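PDB 6I1R: CMP-sialic acid transporter 1 from Zea mays, which probably carries CMP-sialic acid, and perhaps other CMP-linked sugars such as CMP-Kdo, from the cytoplasm into the Golgi, and binds CMP in this outward-facing state. Local coordinates for residues L74-V88 and S169-L183. The protein carries 5 engineered substitutions. Residues are numbered along the deposited sequence; the frame is centred on the assembly and turned at random.
With C5P (cytidine-5'-monophosphate), chain D.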
ATOM      1  N   LEU B  74      12.572  25.286  21.750  1.00 75.67           N
ATOM      2  CA  LEU B  74      13.590  24.390  21.179  1.00 75.28           C
ATOM      3  C   LEU B  74      12.997  23.008  20.862  1.00 75.15           C
ATOM      4  O   LEU B  74      13.582  22.261  20.079  1.00 76.00           O
ATOM      5  CB  LEU B  74      14.771  24.268  22.150  1.00 74.61           C
ATOM      6  CG  LEU B  74      15.975  25.153  21.836  1.00 73.86           C
ATOM      7  CD1 LEU B  74      15.594  26.625  21.855  1.00 74.83           C
ATOM      8  CD2 LEU B  74      17.112  24.881  22.809  1.00 73.74           C
ATOM      9  N   TYR B  75      11.847  22.668  21.442  1.00 73.82           N
ATOM     10  CA  TYR B  75      11.226  21.359  21.197  1.00 72.58           C
ATOM     11  C   TYR B  75      10.550  21.324  19.818  1.00 73.06           C
ATOM     12  O   TYR B  75      10.044  20.274  19.414  1.00 74.57           O
ATOM     13  CB  TYR B  75      10.243  21.018  22.322  1.00 70.81           C
ATOM     14  CG  TYR B  75      10.906  20.680  23.634  1.00 69.15           C
ATOM     15  CD1 TYR B  75      11.247  21.673  24.539  1.00 68.39           C
ATOM     16  CD2 TYR B  75      11.206  19.370  23.969  1.00 68.23           C
ATOM     17  CE1 TYR B  75      11.860  21.372  25.746  1.00 68.31           C
ATOM     18  CE2 TYR B  75      11.818  19.052  25.170  1.00 67.69           C
ATOM     19  CZ  TYR B  75      12.148  20.057  26.063  1.00 67.72           C
ATOM     20  OH  TYR B  75      12.753  19.757  27.249  1.00 66.46           O
ATOM     21  N   VAL B  76      10.551  22.443  19.093  1.00 73.59           N
ATOM     22  CA  VAL B  76      10.001  22.485  17.732  1.00 74.26           C
ATOM     23  C   VAL B  76      10.947  21.717  16.798  1.00 74.45           C
ATOM     24  O   VAL B  76      10.497  20.997  15.905  1.00 74.23           O
ATOM     25  CB  VAL B  76       9.795  23.933  17.234  1.00 75.11           C
ATOM     26  CG1 VAL B  76       9.171  23.968  15.845  1.00 76.15           C
ATOM     27  CG2 VAL B  76       8.967  24.775  18.194  1.00 76.10           C
ATOM     28  N   VAL B  77      12.251  21.859  17.037  1.00 73.97           N
ATOM     29  CA  VAL B  77      13.285  21.486  16.062  1.00 72.31           C
ATOM     30  C   VAL B  77      13.090  20.030  15.615  1.00 71.08           C
ATOM     31  O   VAL B  77      12.984  19.778  14.415  1.00 72.23           O
ATOM     32  CB  VAL B  77      14.703  21.743  16.615  1.00 71.91           C
ATOM     33  CG1 VAL B  77      15.786  21.154  15.720  1.00 71.67           C
ATOM     34  CG2 VAL B  77      14.953  23.228  16.842  1.00 71.52           C
ATOM     35  N   PRO B  78      13.020  19.070  16.559  1.00 69.95           N
ATOM     36  CA  PRO B  78      12.849  17.668  16.142  1.00 68.99           C
ATOM     37  C   PRO B  78      11.707  17.486  15.129  1.00 68.95           C
ATOM     38  O   PRO B  78      11.860  16.746  14.156  1.00 70.13           O
ATOM     39  CB  PRO B  78      12.533  16.903  17.433  1.00 68.76           C
ATOM     40  CG  PRO B  78      13.199  17.724  18.500  1.00 69.07           C
ATOM     41  CD  PRO B  78      13.020  19.151  18.027  1.00 70.00           C
ATOM     42  N   SER B  79      10.590  18.173  15.357  1.00 69.42           N
ATOM     43  CA  SER B  79       9.423  18.077  14.475  1.00 68.47           C
ATOM     44  C   SER B  79       9.742  18.664  13.094  1.00 67.55           C
ATOM     45  O   SER B  79       9.279  18.135  12.081  1.00 66.88           O
ATOM     46  CB  SER B  79       8.216  18.743  15.090  1.00 68.69           C
ATOM     47  OG  SER B  79       7.719  17.983  16.182  1.00 70.07           O
ATOM     48  N   VAL B  80      10.517  19.747  13.054  1.00 66.54           N
ATOM     49  CA  VAL B  80      10.925  20.360  11.783  1.00 66.73           C
ATOM     50  C   VAL B  80      11.836  19.386  11.027  1.00 65.19           C
ATOM     51  O   VAL B  80      11.702  19.231   9.813  1.00 65.35           O
ATOM     52  CB  VAL B  80      11.614  21.724  11.992  1.00 67.95           C
ATOM     53  CG1 VAL B  80      12.378  22.177  10.755  1.00 68.27           C
ATOM     54  CG2 VAL B  80      10.620  22.793  12.421  1.00 68.69           C
ATOM     55  N   ILE B  81      12.758  18.744  11.742  1.00 64.09           N
ATOM     56  CA  ILE B  81      13.668  17.779  11.123  1.00 63.83           C
ATOM     57  C   ILE B  81      12.839  16.616  10.564  1.00 62.60           C
ATOM     58  O   ILE B  81      12.996  16.236   9.405  1.00 62.59           O
ATOM     59  CB  ILE B  81      14.741  17.281  12.117  1.00 65.05           C
ATOM     60  CG1 ILE B  81      15.615  18.420  12.651  1.00 65.37           C
ATOM     61  CG2 ILE B  81      15.586  16.186  11.483  1.00 64.97           C
ATOM     62  CD1 ILE B  81      16.391  18.064  13.901  1.00 65.61           C
ATOM     63  N   TYR B  82      11.952  16.073  11.396  1.00 62.21           N
ATOM     64  CA  TYR B  82      11.156  14.901  11.026  1.00 63.08           C
ATOM     65  C   TYR B  82      10.249  15.220   9.829  1.00 62.56           C
ATOM     66  O   TYR B  82      10.000  14.347   8.999  1.00 62.17           O
ATOM     67  CB  TYR B  82      10.338  14.394  12.219  1.00 63.85           C
ATOM     68  CG  TYR B  82      11.088  13.499  13.175  1.00 64.03           C
ATOM     69  CD1 TYR B  82      11.768  12.378  12.722  1.00 64.26           C
ATOM     70  CD2 TYR B  82      11.096  13.750  14.539  1.00 64.86           C
ATOM     71  CE1 TYR B  82      12.456  11.547  13.591  1.00 64.82           C
ATOM     72  CE2 TYR B  82      11.778  12.927  15.422  1.00 65.39           C
ATOM     73  CZ  TYR B  82      12.459  11.820  14.947  1.00 65.37           C
ATOM     74  OH  TYR B  82      13.131  11.000  15.807  1.00 64.63           O
ATOM     75  N   LEU B  83       9.756  16.457   9.749  1.00 62.54           N
ATOM     76  CA  LEU B  83       8.944  16.905   8.608  1.00 62.20           C
ATOM     77  C   LEU B  83       9.787  16.853   7.330  1.00 60.09           C
ATOM     78  O   LEU B  83       9.366  16.295   6.314  1.00 57.14           O
ATOM     79  CB  LEU B  83       8.446  18.330   8.878  1.00 63.44           C
ATOM     80  CG  LEU B  83       7.602  18.966   7.773  1.00 63.63           C
ATOM     81  CD1 LEU B  83       6.178  18.430   7.799  1.00 63.91           C
ATOM     82  CD2 LEU B  83       7.601  20.482   7.897  1.00 64.16           C
ATOM     83  N   ILE B  84      10.973  17.450   7.401  1.00 59.57           N
ATOM     84  CA  ILE B  84      11.896  17.506   6.265  1.00 59.06           C
ATOM     85  C   ILE B  84      12.301  16.073   5.895  1.00 58.32           C
ATOM     86  O   ILE B  84      12.336  15.710   4.719  1.00 56.04           O
ATOM     87  CB  ILE B  84      13.114  18.397   6.595  1.00 57.69           C
ATOM     88  CG1 ILE B  84      12.704  19.856   6.818  1.00 57.73           C
ATOM     89  CG2 ILE B  84      14.186  18.280   5.521  1.00 58.01           C
ATOM     90  CD1 ILE B  84      13.679  20.648   7.659  1.00 58.27           C
ATOM     91  N   HIS B  85      12.578  15.269   6.917  1.00 58.99           N
ATOM     92  CA  HIS B  85      12.936  13.864   6.746  1.00 60.08           C
ATOM     93  C   HIS B  85      11.867  13.128   5.929  1.00 59.66           C
ATOM     94  O   HIS B  85      12.200  12.411   4.995  1.00 58.08           O
ATOM     95  CB  HIS B  85      13.152  13.204   8.113  1.00 61.91           C
ATOM     96  CG  HIS B  85      13.612  11.789   8.029  1.00 64.17           C
ATOM     97  ND1 HIS B  85      12.761  10.725   8.227  1.00 65.16           N
ATOM     98  CD2 HIS B  85      14.830  11.261   7.783  1.00 64.63           C
ATOM     99  CE1 HIS B  85      13.440   9.599   8.107  1.00 65.34           C
ATOM    100  NE2 HIS B  85      14.701   9.900   7.816  1.00 65.40           N
ATOM    101  N   ASN B  86      10.594  13.322   6.268  1.00 61.22           N
ATOM    102  CA  ASN B  86       9.502  12.594   5.608  1.00 63.33           C
ATOM    103  C   ASN B  86       9.426  12.973   4.122  1.00 65.05           C
ATOM    104  O   ASN B  86       9.096  12.128   3.287  1.00 65.02           O
ATOM    105  CB  ASN B  86       8.156  12.821   6.303  1.00 64.30           C
ATOM    106  CG  ASN B  86       7.134  11.758   5.958  1.00 65.37           C
ATOM    107  OD1 ASN B  86       6.174  12.022   5.239  1.00 66.19           O
ATOM    108  ND2 ASN B  86       7.341  10.548   6.452  1.00 64.67           N
ATOM    109  N   ASN B  87       9.729  14.230   3.798  1.00 66.98           N
ATOM    110  CA  ASN B  87       9.770  14.690   2.406  1.00 68.23           C
ATOM    111  C   ASN B  87      10.922  13.994   1.673  1.00 68.80           C
ATOM    112  O   ASN B  87      10.774  13.560   0.528  1.00 71.55           O
ATOM    113  CB  ASN B  87       9.946  16.208   2.302  1.00 70.59           C
ATOM    114  CG  ASN B  87       8.933  16.990   3.111  1.00 72.31           C
ATOM    115  OD1 ASN B  87       7.791  16.562   3.268  1.00 73.99           O
ATOM    116  ND2 ASN B  87       9.345  18.136   3.628  1.00 73.46           N
ATOM    117  N   VAL B  88      12.069  13.908   2.344  1.00 68.22           N
ATOM    118  CA  VAL B  88      13.262  13.285   1.771  1.00 67.69           C
ATOM    119  C   VAL B  88      12.975  11.795   1.547  1.00 66.66           C
ATOM    120  O   VAL B  88      13.247  11.266   0.469  1.00 65.57           O
ATOM    121  CB  VAL B  88      14.501  13.515   2.662  1.00 67.68           C
ATOM    122  CG1 VAL B  88      15.688  12.665   2.232  1.00 68.51           C
ATOM    123  CG2 VAL B  88      14.897  14.984   2.701  1.00 67.47           C
ATOM    124  N   SER B 169      18.904  11.513   4.053  1.00 67.51           N
ATOM    125  CA  SER B 169      17.851  10.978   4.917  1.00 69.56           C
ATOM    126  C   SER B 169      18.440  10.508   6.254  1.00 69.71           C
ATOM    127  O   SER B 169      17.909  10.835   7.314  1.00 69.79           O
ATOM    128  CB  SER B 169      17.106   9.859   4.235  1.00 71.08           C
ATOM    129  OG  SER B 169      16.103   9.324   5.088  1.00 73.39           O
ATOM    130  N   ALA B 170      19.534   9.752   6.193  1.00 70.46           N
ATOM    131  CA  ALA B 170      20.142   9.153   7.384  1.00 71.38           C
ATOM    132  C   ALA B 170      20.708  10.237   8.310  1.00 73.07           C
ATOM    133  O   ALA B 170      20.636  10.108   9.534  1.00 72.40           O
ATOM    134  CB  ALA B 170      21.213   8.173   6.971  1.00 71.74           C
ATOM    135  N   CYS B 171      21.274  11.293   7.725  1.00 75.06           N
ATOM    136  CA  CYS B 171      21.848  12.401   8.493  1.00 76.34           C
ATOM    137  C   CYS B 171      20.750  13.141   9.270  1.00 75.51           C
ATOM    138  O   CYS B 171      20.949  13.514  10.426  1.00 76.71           O
ATOM    139  CB  CYS B 171      22.579  13.380   7.582  1.00 79.30           C
ATOM    140  SG  CYS B 171      23.907  12.611   6.618  1.00 83.34           S
ATOM    141  N   LEU B 172      19.603  13.348   8.627  1.00 73.83           N
ATOM    142  CA  LEU B 172      18.462  14.012   9.263  1.00 72.88           C
ATOM    143  C   LEU B 172      17.888  13.108  10.362  1.00 74.66           C
ATOM    144  O   LEU B 172      17.655  13.560  11.486  1.00 75.16           O
ATOM    145  CB  LEU B 172      17.404  14.330   8.202  1.00 71.40           C
ATOM    146  CG  LEU B 172      17.797  15.399   7.182  1.00 70.07           C
ATOM    147  CD1 LEU B 172      16.888  15.348   5.966  1.00 69.56           C
ATOM    148  CD2 LEU B 172      17.774  16.785   7.810  1.00 70.29           C
ATOM    149  N   SER B 173      17.664  11.839  10.028  1.00 75.58           N
ATOM    150  CA  SER B 173      17.185  10.853  10.998  1.00 75.77           C
ATOM    151  C   SER B 173      18.035  10.921  12.271  1.00 74.74           C
ATOM    152  O   SER B 173      17.510  11.066  13.375  1.00 76.51           O
ATOM    153  CB  SER B 173      17.196   9.464  10.412  1.00 77.34           C
ATOM    154  OG  SER B 173      16.891   8.494  11.404  1.00 79.95           O
ATOM    155  N   ALA B 174      19.349  10.823  12.089  1.00 72.64           N
ATOM    156  CA  ALA B 174      20.303  10.883  13.193  1.00 71.10           C
ATOM    157  C   ALA B 174      20.186  12.228  13.921  1.00 69.51           C
ATOM    158  O   ALA B 174      20.099  12.264  15.148  1.00 69.23           O
ATOM    159  CB  ALA B 174      21.703  10.666  12.674  1.00 70.80           C
ATOM    160  N   LEU B 175      20.180  13.318  13.158  1.00 67.85           N
ATOM    161  CA  LEU B 175      20.138  14.668  13.732  1.00 67.80           C
ATOM    162  C   LEU B 175      18.926  14.804  14.662  1.00 66.75           C
ATOM    163  O   LEU B 175      19.045  15.362  15.755  1.00 68.16           O
ATOM    164  CB  LEU B 175      20.088  15.699  12.599  1.00 68.08           C
ATOM    165  CG  LEU B 175      20.014  17.163  13.033  1.00 68.37           C
ATOM    166  CD1 LEU B 175      21.216  17.545  13.881  1.00 69.00           C
ATOM    167  CD2 LEU B 175      19.902  18.079  11.824  1.00 68.60           C
ATOM    168  N   ALA B 176      17.779  14.282  14.230  1.00 65.28           N
ATOM    169  CA  ALA B 176      16.542  14.354  15.015  1.00 64.72           C
ATOM    170  C   ALA B 176      16.752  13.692  16.381  1.00 63.82           C
ATOM    171  O   ALA B 176      16.521  14.312  17.424  1.00 63.31           O
ATOM    172  CB  ALA B 176      15.410  13.696  14.262  1.00 65.00           C
ATOM    173  N   GLY B 177      17.192  12.438  16.356  1.00 62.66           N
ATOM    174  CA  GLY B 177      17.439  11.675  17.573  1.00 61.41           C
ATOM    175  C   GLY B 177      18.486  12.331  18.457  1.00 60.06           C
ATOM    176  O   GLY B 177      18.295  12.452  19.666  1.00 58.57           O
ATOM    177  N   VAL B 178      19.593  12.760  17.856  1.00 60.54           N
ATOM    178  CA  VAL B 178      20.692  13.353  18.627  1.00 60.98           C
ATOM    179  C   VAL B 178      20.223  14.686  19.227  1.00 60.45           C
ATOM    180  O   VAL B 178      20.568  14.989  20.370  1.00 60.04           O
ATOM    181  CB  VAL B 178      21.978  13.504  17.787  1.00 61.20           C
ATOM    182  CG1 VAL B 178      22.768  14.759  18.133  1.00 61.52           C
ATOM    183  CG2 VAL B 178      22.865  12.272  17.913  1.00 60.94           C
ATOM    184  N   TYR B 179      19.441  15.469  18.487  1.00 59.95           N
ATOM    185  CA  TYR B 179      18.983  16.745  19.029  1.00 61.07           C
ATOM    186  C   TYR B 179      18.004  16.506  20.185  1.00 60.64           C
ATOM    187  O   TYR B 179      18.005  17.261  21.155  1.00 61.00           O
ATOM    188  CB  TYR B 179      18.337  17.635  17.965  1.00 62.12           C
ATOM    189  CG  TYR B 179      18.169  19.060  18.429  1.00 62.79           C
ATOM    190  CD1 TYR B 179      19.252  19.923  18.463  1.00 63.75           C
ATOM    191  CD2 TYR B 179      16.949  19.534  18.883  1.00 62.75           C
ATOM    192  CE1 TYR B 179      19.124  21.229  18.906  1.00 64.04           C
ATOM    193  CE2 TYR B 179      16.802  20.836  19.333  1.00 63.53           C
ATOM    194  CZ  TYR B 179      17.894  21.687  19.343  1.00 64.21           C
ATOM    195  OH  TYR B 179      17.767  22.974  19.782  1.00 65.44           O
ATOM    196  N   THR B 180      17.179  15.466  20.079  1.00 60.26           N
ATOM    197  CA  THR B 180      16.242  15.120  21.150  1.00 60.38           C
ATOM    198  C   THR B 180      17.027  14.853  22.441  1.00 60.68           C
ATOM    199  O   THR B 180      16.726  15.438  23.483  1.00 60.22           O
ATOM    200  CB  THR B 180      15.355  13.934  20.746  1.00 60.70           C
ATOM    201  OG1 THR B 180      14.645  14.303  19.562  1.00 61.12           O
ATOM    202  CG2 THR B 180      14.370  13.533  21.823  1.00 60.85           C
ATOM    203  N   GLU B 181      18.040  13.992  22.358  1.00 61.34           N
ATOM    204  CA  GLU B 181      18.896  13.679  23.510  1.00 60.87           C
ATOM    205  C   GLU B 181      19.437  14.977  24.118  1.00 61.19           C
ATOM    206  O   GLU B 181      19.432  15.148  25.340  1.00 60.90           O
ATOM    207  CB  GLU B 181      20.051  12.763  23.100  1.00 60.52           C
ATOM    208  CG  GLU B 181      20.995  12.430  24.245  1.00 61.47           C
ATOM    209  CD  GLU B 181      21.833  11.178  24.056  1.00 62.22           C
ATOM    210  OE1 GLU B 181      21.771  10.579  22.963  1.00 63.31           O
ATOM    211  OE2 GLU B 181      22.554  10.806  25.002  1.00 61.51           O
ATOM    212  N   TYR B 182      19.907  15.877  23.256  1.00 60.26           N
ATOM    213  CA  TYR B 182      20.388  17.182  23.700  1.00 60.03           C
ATOM    214  C   TYR B 182      19.311  17.843  24.571  1.00 59.95           C
ATOM    215  O   TYR B 182      19.598  18.246  25.696  1.00 61.34           O
ATOM    216  CB  TYR B 182      20.792  18.048  22.502  1.00 59.94           C
ATOM    217  CG  TYR B 182      20.858  19.530  22.777  1.00 59.32           C
ATOM    218  CD1 TYR B 182      21.845  20.063  23.590  1.00 59.70           C
ATOM    219  CD2 TYR B 182      19.937  20.403  22.221  1.00 59.22           C
ATOM    220  CE1 TYR B 182      21.914  21.424  23.847  1.00 59.60           C
ATOM    221  CE2 TYR B 182      19.992  21.766  22.467  1.00 59.59           C
ATOM    222  CZ  TYR B 182      20.983  22.279  23.284  1.00 59.22           C
ATOM    223  OH  TYR B 182      21.045  23.619  23.535  1.00 59.29           O
ATOM    224  N   LEU B 183      18.079  17.905  24.067  1.00 58.66           N
ATOM    225  CA  LEU B 183      16.987  18.594  24.769  1.00 59.44           C
ATOM    226  C   LEU B 183      16.734  17.948  26.139  1.00 61.17           C
ATOM    227  O   LEU B 183      16.614  18.660  27.135  1.00 60.99           O
ATOM    228  CB  LEU B 183      15.715  18.570  23.912  1.00 58.07           C
ATOM    229  CG  LEU B 183      15.728  19.452  22.662  1.00 56.72           C
ATOM    230  CD1 LEU B 183      14.386  19.394  21.949  1.00 55.86           C
ATOM    231  CD2 LEU B 183      16.083  20.892  23.000  1.00 56.51           C
TER
HETATM  232  O3P C5P D 401       7.148  10.800  16.598  1.00137.94           O
HETATM  233  P   C5P D 401       7.548  11.211  15.202  1.00137.67           P
HETATM  234  O1P C5P D 401       9.032  11.138  14.933  1.00137.21           O
HETATM  235  O2P C5P D 401       6.687  10.625  14.108  1.00137.89           O
HETATM  236  O5' C5P D 401       7.222  12.787  15.153  1.00134.90           O
HETATM  237  C5' C5P D 401       6.227  13.294  14.266  1.00131.16           C
HETATM  238  C4' C5P D 401       6.867  14.281  13.298  1.00129.83           C
HETATM  239  O4' C5P D 401       7.285  13.594  12.115  1.00130.63           O
HETATM  240  C3' C5P D 401       5.884  15.368  12.887  1.00128.99           C
HETATM  241  O3' C5P D 401       6.354  16.643  13.343  1.00126.82           O
HETATM  242  C2' C5P D 401       5.776  15.288  11.369  1.00129.70           C
HETATM  243  O2' C5P D 401       6.172  16.503  10.719  1.00129.72           O
HETATM  244  C1' C5P D 401       6.694  14.154  10.938  1.00130.59           C
HETATM  245  N1  C5P D 401       5.919  13.131  10.232  1.00131.32           N
HETATM  246  C2  C5P D 401       5.398  13.404   8.950  1.00131.00           C
HETATM  247  N3  C5P D 401       4.682  12.466   8.293  1.00130.61           N
HETATM  248  C4  C5P D 401       4.459  11.260   8.858  1.00130.84           C
HETATM  249  C5  C5P D 401       4.966  10.978  10.121  1.00131.35           C
HETATM  250  C6  C5P D 401       5.703  11.940  10.799  1.00131.55           C
HETATM  251  O2  C5P D 401       5.600  14.518   8.421  1.00131.06           O
HETATM  252  N4  C5P D 401       3.740  10.324   8.192  1.00130.89           N
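The phenol ring of Tyr82 spreads over the methyl of Ala176, whose CB stands 3.8 Å from the ring centroid in a CH-pi contact, displaced toward the rim beside CZ. Over the opposite face, above its centre, lies phosphate oxygen O1P of CMP, placing the ring between the Ala176 methyl and the phosphate. With an alanine in place of Tyr82, the phosphate would probably lose the wall beneath O1P, and the Ala176 methyl would be left without its aromatic cover. Neighbouring Ile81 turns its branches two ways: CG2 comes within 3.7 Å of Ala176 CB, while CD1 runs across Leu175. One turn on, the end of His85 comes near the partner helix, its CG anti to the backbone N (chi1 -176°); NE2 approaches Ser169 OG at 3.1 Å, and the Ser169 carbonyl oxygen lies at the ring edge, in its plane. Leu172 is a knob in the hole formed by Ile81, Ile84, His85 and Val88. At the other end, Tyr179 presents a face to Val77 CG1, 4.0 Å from its centroid, and Tyr182 CD2 lies over the opposite face, toward the rim. Leu183 pushes CD1 over the Tyr75 ring, and the same methyl touches Pro78 CG. Thr180 OG1 keeps its hydroxyl within its own helix, donating to Ala176 O from above the carbonyl plane at 2.8 Å. Segments 76-88 and 169-183 run antiparallel (167°), their axes 9.0 Å apart at closest approach, and helix 76-92 also turns Ser79, Leu83 and Asn86 to the nucleotide. This is close antiparallel packing of transmembrane helices in a nucleotide-sugar transporter of the DMT clan, one helix lining the CMP pocket and the other backing it.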